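Local structure of meso-diaminopimelate dehydrogenase (Clostridium tetani, 3WGY) at residues B[125-130]-B[267-272]; B[130-135]-B[251-256]; B[116-121]-B[285-290]; B[121-126]-B[146-151]. The protein catalyses, in its wild-type form, the reversible NADP+-dependent oxidative deamination of meso-2,6-diaminopimelate to L-2-amino-6-oxopimelate. The protein carries 6 engineered substitutions. All coordinates share one frame; numbering follows the deposited sequence.

Interaction 1: B[125-130]-B[267-272]; sequences PGLFSL and MEFNLN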
loop_
_atom_site.group_PDB
_atom_site.type_symbol
_atom_site.label_atom_id
_atom_site.label_comp_id
_atom_site.label_asym_id
_atom_site.label_seq_id
_atom_site.Cartn_x
_atom_site.Cartn_y
_atom_site.Cartn_z
ATOM N N PRO B 125 10.580 -2.792 -9.685
ATOM C CA PRO B 125 9.558 -3.634 -9.045
ATOM C C PRO B 125 9.620 -3.651 -7.514
ATOM O O PRO B 125 10.643 -3.320 -6.909
ATOM C CB PRO B 125 9.832 -5.010 -9.646
ATOM C CG PRO B 125 11.328 -5.002 -9.764
ATOM C CD PRO B 125 11.591 -3.628 -10.360
ATOM N N GLY B 126 8.509 -4.048 -6.903
ATOM C CA GLY B 126 8.440 -4.103 -5.457
ATOM C C GLY B 126 7.189 -3.425 -4.938
ATOM O O GLY B 126 6.074 -3.887 -5.188
ATOM N N LEU B 127 7.364 -2.313 -4.229
ATOM C CA LEU B 127 6.216 -1.606 -3.674
ATOM C C LEU B 127 5.235 -1.126 -4.744
ATOM O O LEU B 127 4.023 -1.224 -4.564
ATOM C CB LEU B 127 6.684 -0.433 -2.814
ATOM C CG LEU B 127 7.705 -0.829 -1.742
ATOM C CD1 LEU B 127 8.002 0.373 -0.863
ATOM C CD2 LEU B 127 7.160 -1.976 -0.902
ATOM N N PHE B 128 5.741 -0.611 -5.858
ATOM C CA PHE B 128 4.837 -0.148 -6.898
ATOM C C PHE B 128 4.015 -1.299 -7.457
ATOM O O PHE B 128 2.829 -1.142 -7.745
ATOM C CB PHE B 128 5.617 0.557 -8.014
ATOM C CG PHE B 128 5.971 1.984 -7.694
ATOM C CD1 PHE B 128 5.803 2.490 -6.412
ATOM C CD2 PHE B 128 6.488 2.818 -8.672
ATOM C CE1 PHE B 128 6.147 3.808 -6.115
ATOM C CE2 PHE B 128 6.834 4.140 -8.383
ATOM C CZ PHE B 128 6.665 4.634 -7.107
ATOM N N SER B 129 4.651 -2.462 -7.587
ATOM C CA SER B 129 3.997 -3.659 -8.095
ATOM C C SER B 129 2.825 -4.028 -7.192
ATOM O O SER B 129 1.729 -4.304 -7.667
ATOM C CB SER B 129 4.988 -4.832 -8.129
ATOM O OG SER B 129 6.218 -4.442 -8.713
ATOM N N LEU B 130 3.069 -4.032 -5.885
ATOM C CA LEU B 130 2.034 -4.377 -4.917
ATOM C C LEU B 130 0.848 -3.436 -5.035
ATOM O O LEU B 130 -0.305 -3.863 -4.954
ATOM C CB LEU B 130 2.581 -4.302 -3.489
ATOM C CG LEU B 130 3.505 -5.427 -3.024
ATOM C CD1 LEU B 130 4.318 -4.968 -1.815
ATOM C CD2 LEU B 130 2.652 -6.677 -2.698
ATOM N N MET B 267 -7.368 5.686 -5.650
ATOM C CA MET B 267 -6.346 5.185 -4.741
ATOM C C MET B 267 -5.000 5.651 -5.285
ATOM O O MET B 267 -4.762 5.651 -6.506
ATOM C CB MET B 267 -6.358 3.661 -4.708
ATOM C CG MET B 267 -7.688 3.046 -4.292
ATOM S SD MET B 267 -7.747 1.286 -4.745
ATOM C CE MET B 267 -6.460 0.631 -3.716
ATOM N N GLU B 268 -4.110 6.051 -4.391
ATOM C CA GLU B 268 -2.801 6.508 -4.812
ATOM C C GLU B 268 -1.711 6.094 -3.840
ATOM O O GLU B 268 -1.915 6.094 -2.629
ATOM C CB GLU B 268 -2.801 8.048 -4.964
ATOM C CG GLU B 268 -1.425 8.636 -5.244
ATOM C CD GLU B 268 -1.425 10.141 -5.530
ATOM O OE1 GLU B 268 -0.322 10.725 -5.555
ATOM O OE2 GLU B 268 -2.500 10.738 -5.738
ATOM N N PHE B 269 -0.568 5.702 -4.386
ATOM C CA PHE B 269 0.594 5.354 -3.583
ATOM C C PHE B 269 1.721 6.115 -4.264
ATOM O O PHE B 269 1.812 6.114 -5.493
ATOM C CB PHE B 269 0.901 3.855 -3.638
ATOM C CG PHE B 269 2.131 3.459 -2.859
ATOM C CD1 PHE B 269 2.077 3.295 -1.475
ATOM C CD2 PHE B 269 3.346 3.275 -3.505
ATOM C CE1 PHE B 269 3.228 2.951 -0.748
ATOM C CE2 PHE B 269 4.496 2.934 -2.793
ATOM C CZ PHE B 269 4.435 2.770 -1.409
ATOM N N ASN B 270 2.561 6.786 -3.492
ATOM C CA ASN B 270 3.666 7.505 -4.105
ATOM C C ASN B 270 4.854 7.554 -3.167
ATOM O O ASN B 270 4.710 7.376 -1.958
ATOM C CB ASN B 270 3.238 8.919 -4.545
ATOM C CG ASN B 270 2.937 9.833 -3.383
ATOM O OD1 ASN B 270 3.767 10.018 -2.501
ATOM N ND2 ASN B 270 1.752 10.424 -3.386
ATOM N N LEU B 271 6.027 7.766 -3.743
ATOM C CA LEU B 271 7.265 7.824 -2.990
ATOM C C LEU B 271 8.052 9.085 -3.345
ATOM O O LEU B 271 8.089 9.501 -4.504
ATOM C CB LEU B 271 8.131 6.592 -3.311
ATOM C CG LEU B 271 7.580 5.196 -2.993
ATOM C CD1 LEU B 271 8.412 4.148 -3.720
ATOM C CD2 LEU B 271 7.594 4.944 -1.486
ATOM N N ASN B 272 8.688 9.677 -2.343
ATOM C CA ASN B 272 9.521 10.860 -2.536
ATOM C C ASN B 272 10.832 10.493 -1.851
ATOM O O ASN B 272 10.955 10.597 -0.629
ATOM C CB ASN B 272 8.883 12.075 -1.867
ATOM C CG ASN B 272 9.651 13.361 -2.137
ATOM O OD1 ASN B 272 10.779 13.340 -2.639
ATOM N ND2 ASN B 272 9.044 14.487 -1.794
#

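Interaction 2: B[130-135]-B[251-256]; sequences LNRLLG and GFVIRS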
loop_
_atom_site.group_PDB
_atom_site.type_symbol
_atom_site.label_atom_id
_atom_site.label_comp_id
_atom_site.label_asym_id
_atom_site.label_seq_id
_atom_site.Cartn_x
_atom_site.Cartn_y
_atom_site.Cartn_z
ATOM N N LEU B 130 3.069 -4.032 -5.885
ATOM C CA LEU B 130 2.034 -4.377 -4.917
ATOM C C LEU B 130 0.848 -3.436 -5.035
ATOM O O LEU B 130 -0.305 -3.863 -4.954
ATOM C CB LEU B 130 2.581 -4.302 -3.489
ATOM C CG LEU B 130 3.505 -5.427 -3.024
ATOM C CD1 LEU B 130 4.318 -4.968 -1.815
ATOM C CD2 LEU B 130 2.652 -6.677 -2.698
ATOM N N ASN B 131 1.132 -2.149 -5.218
ATOM C CA ASN B 131 0.062 -1.181 -5.314
ATOM C C ASN B 131 -0.702 -1.214 -6.620
ATOM O O ASN B 131 -1.881 -0.862 -6.640
ATOM C CB ASN B 131 0.574 0.227 -4.995
ATOM C CG ASN B 131 0.732 0.440 -3.496
ATOM O OD1 ASN B 131 1.776 0.148 -2.915
ATOM N ND2 ASN B 131 -0.323 0.908 -2.863
ATOM N N ARG B 132 -0.058 -1.628 -7.710
ATOM C CA ARG B 132 -0.792 -1.742 -8.975
ATOM C C ARG B 132 -1.771 -2.898 -8.747
ATOM O O ARG B 132 -2.951 -2.811 -9.073
ATOM C CB ARG B 132 0.139 -2.104 -10.142
ATOM C CG ARG B 132 1.177 -1.059 -10.507
ATOM C CD ARG B 132 2.052 -1.553 -11.669
ATOM N NE ARG B 132 3.286 -0.783 -11.766
ATOM C CZ ARG B 132 4.489 -1.240 -11.435
ATOM N NH1 ARG B 132 4.658 -2.474 -10.987
ATOM N NH2 ARG B 132 5.530 -0.441 -11.537
ATOM N N LEU B 133 -1.262 -3.976 -8.161
ATOM C CA LEU B 133 -2.066 -5.157 -7.875
ATOM C C LEU B 133 -3.254 -4.826 -6.983
ATOM O O LEU B 133 -4.402 -5.150 -7.302
ATOM C CB LEU B 133 -1.205 -6.233 -7.204
ATOM C CG LEU B 133 -1.959 -7.501 -6.792
ATOM C CD1 LEU B 133 -2.766 -8.043 -7.978
ATOM C CD2 LEU B 133 -0.962 -8.541 -6.276
ATOM N N LEU B 134 -2.969 -4.178 -5.859
ATOM C CA LEU B 134 -4.012 -3.784 -4.923
ATOM C C LEU B 134 -5.072 -2.960 -5.644
ATOM O O LEU B 134 -6.269 -3.201 -5.502
ATOM C CB LEU B 134 -3.410 -2.941 -3.790
ATOM C CG LEU B 134 -4.369 -2.571 -2.665
ATOM C CD1 LEU B 134 -4.851 -3.863 -2.008
ATOM C CD2 LEU B 134 -3.654 -1.641 -1.649
ATOM N N GLY B 135 -4.620 -1.987 -6.428
ATOM C CA GLY B 135 -5.542 -1.124 -7.136
ATOM C C GLY B 135 -6.503 -1.846 -8.064
ATOM O O GLY B 135 -7.716 -1.617 -8.012
ATOM N N GLY B 251 7.947 8.308 -7.546
ATOM C CA GLY B 251 6.981 7.885 -8.531
ATOM C C GLY B 251 5.607 7.870 -7.917
ATOM O O GLY B 251 5.454 8.135 -6.719
ATOM N N PHE B 252 4.619 7.557 -8.750
ATOM C CA PHE B 252 3.226 7.494 -8.356
ATOM C C PHE B 252 2.534 6.284 -8.980
ATOM O O PHE B 252 2.817 5.919 -10.124
ATOM C CB PHE B 252 2.474 8.745 -8.824
ATOM C CG PHE B 252 3.079 10.031 -8.361
ATOM C CD1 PHE B 252 4.217 10.545 -8.973
ATOM C CD2 PHE B 252 2.528 10.721 -7.292
ATOM C CE1 PHE B 252 4.798 11.731 -8.519
ATOM C CE2 PHE B 252 3.099 11.904 -6.831
ATOM C CZ PHE B 252 4.237 12.410 -7.446
ATOM N N VAL B 253 1.648 5.659 -8.210
ATOM C CA VAL B 253 0.842 4.548 -8.695
ATOM C C VAL B 253 -0.590 4.935 -8.348
ATOM O O VAL B 253 -0.973 4.954 -7.177
ATOM C CB VAL B 253 1.193 3.211 -8.024
ATOM C CG1 VAL B 253 0.260 2.127 -8.542
ATOM C CG2 VAL B 253 2.639 2.842 -8.329
ATOM N N ILE B 254 -1.379 5.241 -9.371
ATOM C CA ILE B 254 -2.750 5.674 -9.168
ATOM C C ILE B 254 -3.823 4.799 -9.807
ATOM O O ILE B 254 -3.755 4.491 -10.995
ATOM C CB ILE B 254 -2.921 7.100 -9.703
ATOM C CG1 ILE B 254 -1.966 8.045 -8.967
ATOM C CG2 ILE B 254 -4.363 7.531 -9.580
ATOM C CD1 ILE B 254 -1.877 9.412 -9.589
ATOM N N ARG B 255 -4.819 4.403 -9.023
ATOM C CA ARG B 255 -5.902 3.596 -9.570
ATOM C C ARG B 255 -7.130 4.471 -9.565
ATOM O O ARG B 255 -7.608 4.902 -8.505
ATOM C CB ARG B 255 -6.156 2.331 -8.741
ATOM C CG ARG B 255 -7.270 1.420 -9.293
ATOM C CD ARG B 255 -6.874 0.729 -10.610
ATOM N NE ARG B 255 -7.921 -0.172 -11.106
ATOM C CZ ARG B 255 -7.866 -0.823 -12.266
ATOM N NH1 ARG B 255 -6.814 -0.680 -13.063
ATOM N NH2 ARG B 255 -8.865 -1.625 -12.629
ATOM N N SER B 256 -7.612 4.763 -10.764
ATOM C CA SER B 256 -8.795 5.575 -10.927
ATOM C C SER B 256 -9.895 4.620 -11.343
ATOM O O SER B 256 -9.890 4.099 -12.458
ATOM C CB SER B 256 -8.589 6.625 -12.022
ATOM O OG SER B 256 -9.775 7.380 -12.201
#

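Interaction 3: B[116-121]-B[285-290]; sequences ISLIST and VAYSRA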
loop_
_atom_site.group_PDB
_atom_site.type_symbol
_atom_site.label_atom_id
_atom_site.label_comp_id
_atom_site.label_asym_id
_atom_site.label_seq_id
_atom_site.Cartn_x
_atom_site.Cartn_y
_atom_site.Cartn_z
ATOM N N ILE B 116 14.804 -20.766 -0.449
ATOM C CA ILE B 116 13.767 -19.884 -0.960
ATOM C C ILE B 116 14.439 -18.636 -1.501
ATOM O O ILE B 116 15.394 -18.138 -0.915
ATOM C CB ILE B 116 12.745 -19.501 0.140
ATOM C CG1 ILE B 116 11.824 -18.383 -0.364
ATOM C CG2 ILE B 116 13.470 -19.068 1.401
ATOM C CD1 ILE B 116 10.688 -18.060 0.581
ATOM N N SER B 117 13.945 -18.142 -2.631
ATOM C CA SER B 117 14.516 -16.952 -3.252
ATOM C C SER B 117 13.469 -15.902 -3.579
ATOM O O SER B 117 12.493 -16.182 -4.267
ATOM C CB SER B 117 15.252 -17.317 -4.543
ATOM O OG SER B 117 16.401 -18.094 -4.274
ATOM N N LEU B 118 13.680 -14.692 -3.082
ATOM C CA LEU B 118 12.766 -13.592 -3.359
ATOM C C LEU B 118 13.344 -12.779 -4.514
ATOM O O LEU B 118 14.450 -12.255 -4.420
ATOM C CB LEU B 118 12.609 -12.696 -2.128
ATOM C CG LEU B 118 11.901 -11.367 -2.404
ATOM C CD1 LEU B 118 10.511 -11.646 -2.966
ATOM C CD2 LEU B 118 11.818 -10.543 -1.113
ATOM N N ILE B 119 12.604 -12.689 -5.608
ATOM C CA ILE B 119 13.074 -11.925 -6.755
ATOM C C ILE B 119 12.257 -10.653 -6.971
ATOM O O ILE B 119 11.107 -10.555 -6.539
ATOM C CB ILE B 119 12.990 -12.738 -8.060
ATOM C CG1 ILE B 119 11.533 -12.848 -8.503
ATOM C CG2 ILE B 119 13.570 -14.143 -7.846
ATOM C CD1 ILE B 119 11.363 -13.250 -9.945
ATOM N N SER B 120 12.882 -9.683 -7.629
ATOM C CA SER B 120 12.252 -8.424 -7.987
ATOM C C SER B 120 11.599 -7.578 -6.895
ATOM O O SER B 120 10.463 -7.119 -7.057
ATOM C CB SER B 120 11.233 -8.678 -9.101
ATOM O OG SER B 120 11.843 -9.296 -10.227
ATOM N N THR B 121 12.298 -7.363 -5.788
ATOM C CA THR B 121 11.748 -6.513 -4.740
ATOM C C THR B 121 12.449 -5.150 -4.845
ATOM O O THR B 121 13.435 -5.009 -5.572
ATOM C CB THR B 121 11.931 -7.136 -3.329
ATOM O OG1 THR B 121 11.203 -6.356 -2.369
ATOM C CG2 THR B 121 13.385 -7.185 -2.941
ATOM N N VAL B 285 16.240 -5.004 2.948
ATOM C CA VAL B 285 16.418 -5.475 4.314
ATOM C C VAL B 285 15.113 -5.954 4.943
ATOM O O VAL B 285 15.078 -7.033 5.535
ATOM C CB VAL B 285 17.028 -4.385 5.204
ATOM C CG1 VAL B 285 17.075 -4.862 6.658
ATOM C CG2 VAL B 285 18.432 -4.052 4.709
ATOM N N ALA B 286 14.045 -5.168 4.818
ATOM C CA ALA B 286 12.763 -5.557 5.397
ATOM C C ALA B 286 12.300 -6.902 4.846
ATOM O O ALA B 286 11.820 -7.767 5.595
ATOM C CB ALA B 286 11.717 -4.499 5.124
ATOM N N TYR B 287 12.441 -7.077 3.535
ATOM C CA TYR B 287 12.044 -8.325 2.904
ATOM C C TYR B 287 12.946 -9.491 3.312
ATOM O O TYR B 287 12.557 -10.651 3.190
ATOM C CB TYR B 287 11.995 -8.161 1.385
ATOM C CG TYR B 287 10.625 -7.706 0.927
ATOM C CD1 TYR B 287 9.588 -8.626 0.755
ATOM C CD2 TYR B 287 10.330 -6.351 0.781
ATOM C CE1 TYR B 287 8.289 -8.211 0.461
ATOM C CE2 TYR B 287 9.031 -5.921 0.485
ATOM C CZ TYR B 287 8.016 -6.857 0.335
ATOM O OH TYR B 287 6.721 -6.443 0.112
ATOM N N SER B 288 14.138 -9.182 3.817
ATOM C CA SER B 288 15.043 -10.229 4.280
ATOM C C SER B 288 14.430 -10.858 5.517
ATOM O O SER B 288 14.537 -12.064 5.727
ATOM C CB SER B 288 16.417 -9.661 4.635
ATOM O OG SER B 288 17.187 -9.495 3.463
ATOM N N ARG B 289 13.785 -10.030 6.334
ATOM C CA ARG B 289 13.145 -10.521 7.544
ATOM C C ARG B 289 12.043 -11.496 7.154
ATOM O O ARG B 289 11.869 -12.531 7.792
ATOM C CB ARG B 289 12.543 -9.368 8.357
ATOM C CG ARG B 289 11.840 -9.845 9.629
ATOM C CD ARG B 289 11.351 -8.704 10.508
ATOM N NE ARG B 289 12.432 -7.839 10.978
ATOM C CZ ARG B 289 12.764 -6.679 10.429
ATOM N NH1 ARG B 289 12.098 -6.220 9.373
ATOM N NH2 ARG B 289 13.769 -5.979 10.933
ATOM N N ALA B 290 11.305 -11.159 6.097
ATOM C CA ALA B 290 10.212 -12.001 5.622
ATOM C C ALA B 290 10.698 -13.327 5.052
ATOM O O ALA B 290 10.085 -14.368 5.286
ATOM C CB ALA B 290 9.405 -11.263 4.569
#

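Interaction 4: B[121-126]-B[146-151]; sequences TGWDPG and TFWGKG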
loop_
_atom_site.group_PDB
_atom_site.type_symbol
_atom_site.label_atom_id
_atom_site.label_comp_id
_atom_site.label_asym_id
_atom_site.label_seq_id
_atom_site.Cartn_x
_atom_site.Cartn_y
_atom_site.Cartn_z
ATOM N N THR B 121 12.298 -7.363 -5.788
ATOM C CA THR B 121 11.748 -6.513 -4.740
ATOM C C THR B 121 12.449 -5.150 -4.845
ATOM O O THR B 121 13.435 -5.009 -5.572
ATOM C CB THR B 121 11.931 -7.136 -3.329
ATOM O OG1 THR B 121 11.203 -6.356 -2.369
ATOM C CG2 THR B 121 13.385 -7.185 -2.941
ATOM N N GLY B 122 11.929 -4.155 -4.132
ATOM C CA GLY B 122 12.477 -2.807 -4.179
ATOM C C GLY B 122 11.267 -1.894 -4.304
ATOM O O GLY B 122 10.185 -2.285 -3.847
ATOM N N TRP B 123 11.402 -0.703 -4.892
ATOM C CA TRP B 123 10.213 0.134 -5.018
ATOM C C TRP B 123 9.495 -0.124 -6.340
ATOM O O TRP B 123 8.272 -0.073 -6.395
ATOM C CB TRP B 123 10.500 1.638 -4.784
ATOM C CG TRP B 123 11.588 2.328 -5.575
ATOM C CD1 TRP B 123 12.939 2.223 -5.387
ATOM C CD2 TRP B 123 11.402 3.330 -6.591
ATOM N NE1 TRP B 123 13.602 3.104 -6.215
ATOM C CE2 TRP B 123 12.685 3.793 -6.965
ATOM C CE3 TRP B 123 10.276 3.881 -7.219
ATOM C CZ2 TRP B 123 12.875 4.783 -7.939
ATOM C CZ3 TRP B 123 10.467 4.869 -8.189
ATOM C CH2 TRP B 123 11.756 5.307 -8.537
ATOM N N ASP B 124 10.248 -0.407 -7.402
ATOM C CA ASP B 124 9.641 -0.778 -8.684
ATOM C C ASP B 124 10.674 -1.460 -9.561
ATOM O O ASP B 124 11.543 -0.805 -10.140
ATOM C CB ASP B 124 9.049 0.415 -9.437
ATOM C CG ASP B 124 8.065 -0.022 -10.530
ATOM O OD1 ASP B 124 7.900 -1.250 -10.727
ATOM O OD2 ASP B 124 7.452 0.850 -11.189
ATOM N N PRO B 125 10.580 -2.792 -9.685
ATOM C CA PRO B 125 9.558 -3.634 -9.045
ATOM C C PRO B 125 9.620 -3.651 -7.514
ATOM O O PRO B 125 10.643 -3.320 -6.909
ATOM C CB PRO B 125 9.832 -5.010 -9.646
ATOM C CG PRO B 125 11.328 -5.002 -9.764
ATOM C CD PRO B 125 11.591 -3.628 -10.360
ATOM N N GLY B 126 8.509 -4.048 -6.903
ATOM C CA GLY B 126 8.440 -4.103 -5.457
ATOM C C GLY B 126 7.189 -3.425 -4.938
ATOM O O GLY B 126 6.074 -3.887 -5.188
ATOM N N THR B 146 0.952 4.560 -13.596
ATOM C CA THR B 146 2.206 4.620 -12.866
ATOM C C THR B 146 3.073 5.712 -13.489
ATOM O O THR B 146 3.228 5.777 -14.712
ATOM C CB THR B 146 2.995 3.292 -12.908
ATOM O OG1 THR B 146 2.181 2.224 -12.412
ATOM C CG2 THR B 146 4.229 3.392 -12.030
ATOM N N PHE B 147 3.614 6.578 -12.644
ATOM C CA PHE B 147 4.490 7.663 -13.092
ATOM C C PHE B 147 5.806 7.500 -12.342
ATOM O O PHE B 147 5.813 7.113 -11.175
ATOM C CB PHE B 147 3.896 9.031 -12.750
ATOM C CG PHE B 147 2.617 9.356 -13.473
ATOM C CD1 PHE B 147 1.443 8.688 -13.177
ATOM C CD2 PHE B 147 2.582 10.377 -14.420
ATOM C CE1 PHE B 147 0.243 9.031 -13.806
ATOM C CE2 PHE B 147 1.388 10.729 -15.054
ATOM C CZ PHE B 147 0.217 10.053 -14.743
ATOM N N TRP B 148 6.896 7.761 -12.921
ATOM C CA TRP B 148 8.165 7.646 -12.230
ATOM C C TRP B 148 8.690 9.060 -11.969
ATOM O O TRP B 148 9.146 9.750 -12.881
ATOM C CB TRP B 148 9.120 6.785 -13.058
ATOM C CG TRP B 148 8.631 5.348 -13.119
ATOM C CD1 TRP B 148 8.850 4.363 -12.190
ATOM C CD2 TRP B 148 7.751 4.777 -14.102
ATOM N NE1 TRP B 148 8.158 3.218 -12.531
ATOM C CE2 TRP B 148 7.478 3.444 -13.701
ATOM C CE3 TRP B 148 7.164 5.262 -15.281
ATOM C CZ2 TRP B 148 6.644 2.592 -14.438
ATOM C CZ3 TRP B 148 6.330 4.411 -16.016
ATOM C CH2 TRP B 148 6.081 3.089 -15.588
ATOM N N GLY B 149 8.545 9.476 -10.706
ATOM C CA GLY B 149 8.934 10.795 -10.221
ATOM C C GLY B 149 10.264 11.271 -10.725
ATOM O O GLY B 149 10.969 10.510 -11.390
ATOM N N LYS B 150 10.627 12.515 -10.413
ATOM C CA LYS B 150 11.902 13.042 -10.893
ATOM C C LYS B 150 13.073 12.122 -10.543
ATOM O O LYS B 150 13.361 11.868 -9.375
ATOM C CB LYS B 150 12.161 14.446 -10.342
ATOM C CG LYS B 150 13.471 15.044 -10.833
ATOM C CD LYS B 150 13.605 16.503 -10.421
ATOM C CE LYS B 150 14.939 17.081 -10.868
ATOM N NZ LYS B 150 15.019 18.550 -10.623
ATOM N N GLY B 151 13.712 11.505 -11.592
ATOM C CA GLY B 151 14.940 10.782 -11.374
ATOM C C GLY B 151 15.714 10.706 -12.667
ATOM O O GLY B 151 15.187 11.022 -13.737
#

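Interaction 1: B[125-130]-B[267-272]
Ser129 OG, one residue past the Leu127 and Phe128 side chains that meet Phe269 and Leu271, accepts Gly126 N at 2.9 Å with an N-H...O angle of 167°; Leu326 OXT of the second subunit also hydrogen-bonds it, so the oxygen ties the start of the helix to the dimer partner. The motif is a helix laid on an antiparallel sheet. The short axes of 125-130 and 267-272 run nearly antiparallel, at 163°, and come within 9.3 Å of each other.

Across that interface the contact is entirely apolar. The Phe128 and Phe269 side chains cross at about a right angle, and each ring presents its edge to the edge of the other, with Phe128 CE1 3.8 Å from Phe269 CE2. Phe269 reaches there because its CG stands anti to the backbone N (chi1 178°), directing the ring at the helix, where Leu127 CB closes in obliquely. The strand's outer edge pairs antiparallel with a strand of the second subunit, continuing the sheet through the interface. Leu271 and Phe128 slide past each other in opposite directions, and the approach is tight: Leu271 CD1 lies 3.3 Å from Phe128 CE1.

Interaction 2: B[130-135]-B[251-256]
Val253 and Arg132 meet with their side chains at about a right angle: CG1 of the valine abuts the stem of the arginine, 3.9 Å from Arg132 CG. The same methyl lies 4.0 Å from Asn131 CB, so it fits against two consecutive residues of the helix. Its direction follows from the torsion, since CG1 is anti to the Val253 backbone N (chi1 177°). The Arg132 chain then extends from CG to NE and carries its guanidinium to Thr146 OG1 and Asp124.

One helical turn on, the relation is side chain against backbone. Gly135 brings no side chain, and its CA approaches Arg255 CA to 5.3 Å, with Arg255 CB 3.9 Å from Gly135 CA. The Arg255 chain bends at chi2 (69°), and its aliphatic part runs past the glycine carbonyl, Arg255 CG being 3.3 Å from Gly135 O. Its terminal nitrogens are hydrogen-bonded to Thr144 OG1 and Leu139 O.

The short axes of 130-135 and 251-256 are 5° from parallel and 8.2 Å apart at closest approach; they lie on helix 123-138 and on strand 249-258, the middle strand of an antiparallel sheet, between 142-147 and 264-273; helix 177-184 touches Phe252 and Ile254 of the same strand.

Interaction 3: B[116-121]-B[285-290]
Leu118 and Thr121 converge on Tyr287, and the contacts they make are of two kinds. The first is apolar. CD2 of Leu118 is the touching branch: it lies 3.5 Å from Tyr287 CB and equally 3.5 Å from Tyr287 CD1, so it packs where the ring joins its own side-chain stem, obliquely to the ring plane. Leu118 delivers this methyl because CG is anti to the backbone N (chi1 168°), which sends the branched end toward the helix.

These residues belong to the Rossmann-type dinucleotide-binding domain. Strand 116-118 sits in the seven-stranded parallel sheet between strands 88-90 and 301-303, and residues 119-121 lead away from it toward helix 123-138. Helix 276-296 packs beside this strand end, and Ile291, a turn further along it, also touches Leu118. The helix has its own polar tie to the domain through Arg289, which forms a salt bridge with Asp28.

The second kind is a hydroxyl over an aromatic face. Thr121 OG1 stands 3.3 Å above the Tyr287 ring plane and is displaced toward the rim, its nearest ring atom being Tyr287 CD2 at 3.3 Å. This oxygen is buried and has no hydrogen-bonding partner in the model. Val305 touches both Thr121 and Tyr287, and Leu313 also packs on the tyrosine.

Interaction 4: B[121-126]-B[146-151]
An indole-to-carboxylate hydrogen bond between Trp148 and Asp124 joins the first turn of helix 123-138 to the loop residue just past strand 142-147, on the helix-covered face of the antiparallel sheet that belongs to the dimerisation domain of this family. Trp148 NE1 donates to Asp124 OD2 at 2.8 Å with an N-H...O angle of 158°. The carboxylate meets the indole at its edge, near the ring plane, and the two planes are 21° apart. Asp124 can offer OD2 in this way because its CG is anti to the backbone N (chi1 -162°), directing the carboxylate at the strand. The same oxygen is modelled too close to Arg132 NH2, its salt-bridge partner, so its exact position is less certain.

The helix begins irregularly: Gly122 is at the N-cap position, a wider pi-type turn spans 123-126, and the peptide joining Asp124 to Pro125 is cis.

Within the same segment as the indole, the Thr146 CG2 methyl lies over one face of the Trp148 ring, offset toward the rim, while Thr146 OG1 is held by Arg132 NE. The Trp148 side chain is about 10 Å from the bound 2-oxo-4-methylpentanoic acid, whose pocket includes Ser153 and His156 a few residues on. Besides the polar bond, the two tryptophans touch: Trp123 CZ3 reaches the indole edge 4.3 Å from Trp148 CD1.

Interactions 1, 2 and 4 cluster on helix 123-138 and one antiparallel sheet: their centres lie about 6 Å (1 and 2), about 7 Å (1 and 4) and about 11 Å (2 and 4) apart, and their strands 264-273, 249-258 and 142-147 are sheet neighbours in that order. Along the helix, interaction 4 takes the first turn, interaction 1 the next and interaction 2 follows. The centre of interaction 3 is about 17 Å from those of interactions 1 and 4, where helix 276-296 packs by the dinucleotide-binding sheet; it shares Thr121 with interaction 4. Leaving that sheet at 116-118, the chain thus enters the helix of the dimer-forming sheet, and returns after strand 264-273 through helix 276-296, coupling the two domains.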